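Local structure of 2-oxo-1,2-dihydroquinoline 8-monooxygenase, oxygenase component (Pseudomonas putida, 1Z02) at residues 350-353 / 354-358. The protein probably hydroxylates 2-oxo-1,2-dihydroquinoline at carbon 8, as the oxygenase component carrying a Rieske [2Fe-2S] cluster and a mononuclear iron. Sequence-based numbering, arbitrary orientation.
Sequences DHMY and KPLCL
The carbonyl oxygen of Tyr353 accepts two backbone bonds from opposite faces of its peptide plane. The N-H of Cys357, four residues on, comes from well above that plane, with Cys357 N 2.8 Å from Tyr353 O. Leu358 N, 2.9 Å from Tyr353 O, donates from five residues on, and this spacing makes the turn pi-type; its N-H is the straighter of the two (152° against 139°). One residue earlier, Met352 O takes the N-H of Leu356, with N and O 3.0 Å apart. Pro355 lies just ahead of these donors and suits the kink there, because its ring nitrogen has no hydrogen to give to the preceding turn. Its CD lies 3.5 Å from Asp350 O and its CG 3.6 Å from Met352 O. On the outer flank the flexible thioether of Met352, bent at chi2 and chi3, puts SD 3.7 Å from CD1 of Leu356, the two side chains crossing at about a right angle. Cys357, small enough for a buried place, sets its CB 3.0 Å from Tyr353 O, while its side chain touches Pro308. The side chain of Tyr353 touches Leu332 of strand 325-335, and its hydroxyl is hydrogen-bonded to Glu309, so a large buried side chain has its polar end satisfied. Lys354 instead runs out fully extended, too far from Asp350 for a salt bridge. The whole is a proline-kinked helix with pi-type turns, in the helix 339-359 that packs on the antiparallel sheet of the Bet v 1-like catalytic domain and ends near the mononuclear iron, about 11 Å from the Cys357 side chain.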
# COMPACT_ATOMS: atom_id res chain seq x y z
N ASP A 350 -31.54 21.02 -5.37
CA ASP A 350 -30.38 21.51 -6.09
C ASP A 350 -29.74 22.78 -5.54
O ASP A 350 -28.52 22.91 -5.52
CB ASP A 350 -30.75 21.78 -7.55
CG ASP A 350 -31.05 20.51 -8.32
OD1 ASP A 350 -31.62 20.63 -9.43
OD2 ASP A 350 -30.72 19.41 -7.83
N HIS A 351 -30.57 23.71 -5.07
CA HIS A 351 -30.04 24.98 -4.59
C HIS A 351 -30.19 25.24 -3.10
O HIS A 351 -29.91 26.33 -2.63
CB HIS A 351 -30.71 26.12 -5.37
CG HIS A 351 -30.67 25.92 -6.85
ND1 HIS A 351 -29.51 26.04 -7.59
CD2 HIS A 351 -31.64 25.55 -7.73
CE1 HIS A 351 -29.77 25.75 -8.86
NE2 HIS A 351 -31.05 25.45 -8.96
N MET A 352 -30.62 24.23 -2.35
CA MET A 352 -30.79 24.40 -0.92
C MET A 352 -30.31 23.19 -0.12
O MET A 352 -29.25 23.24 0.52
CB MET A 352 -32.26 24.70 -0.60
CG MET A 352 -32.46 25.60 0.61
SD MET A 352 -31.63 24.96 2.08
CE MET A 352 -33.00 24.72 3.14
N TYR A 353 -31.07 22.11 -0.17
CA TYR A 353 -30.73 20.89 0.56
C TYR A 353 -29.36 20.30 0.23
O TYR A 353 -28.57 20.00 1.13
CB TYR A 353 -31.79 19.82 0.34
CG TYR A 353 -33.22 20.26 0.60
CD1 TYR A 353 -33.52 21.17 1.61
CD2 TYR A 353 -34.28 19.71 -0.13
CE1 TYR A 353 -34.83 21.53 1.89
CE2 TYR A 353 -35.59 20.07 0.14
CZ TYR A 353 -35.87 20.97 1.15
OH TYR A 353 -37.17 21.32 1.41
N LYS A 354 -29.06 20.12 -1.06
CA LYS A 354 -27.78 19.53 -1.43
C LYS A 354 -26.56 20.34 -0.98
O LYS A 354 -25.74 19.85 -0.21
CB LYS A 354 -27.71 19.31 -2.94
CG LYS A 354 -26.45 18.57 -3.39
CD LYS A 354 -26.41 18.40 -4.90
CE LYS A 354 -25.16 17.65 -5.33
NZ LYS A 354 -25.05 17.52 -6.82
N PRO A 355 -26.42 21.59 -1.45
CA PRO A 355 -25.25 22.36 -1.04
C PRO A 355 -25.16 22.70 0.45
O PRO A 355 -24.09 22.61 1.05
CB PRO A 355 -25.34 23.62 -1.90
CG PRO A 355 -26.82 23.80 -2.05
CD PRO A 355 -27.29 22.39 -2.33
N LEU A 356 -26.29 23.07 1.06
CA LEU A 356 -26.28 23.45 2.47
C LEU A 356 -26.43 22.32 3.48
O LEU A 356 -25.88 22.40 4.58
CB LEU A 356 -27.37 24.49 2.75
CG LEU A 356 -27.22 25.86 2.09
CD1 LEU A 356 -28.40 26.74 2.48
CD2 LEU A 356 -25.93 26.54 2.55
N CYS A 357 -27.16 21.26 3.13
CA CYS A 357 -27.37 20.16 4.06
C CYS A 357 -26.59 18.88 3.79
O CYS A 357 -25.73 18.50 4.59
CB CYS A 357 -28.86 19.85 4.16
SG CYS A 357 -29.82 21.24 4.81
N LEU A 358 -26.90 18.19 2.69
CA LEU A 358 -26.19 16.95 2.39
C LEU A 358 -24.68 17.17 2.32
O LEU A 358 -23.90 16.28 2.65
CB LEU A 358 -26.71 16.35 1.08
CG LEU A 358 -28.18 15.90 1.09
CD1 LEU A 358 -28.41 14.92 -0.06
CD2 LEU A 358 -28.50 15.22 2.42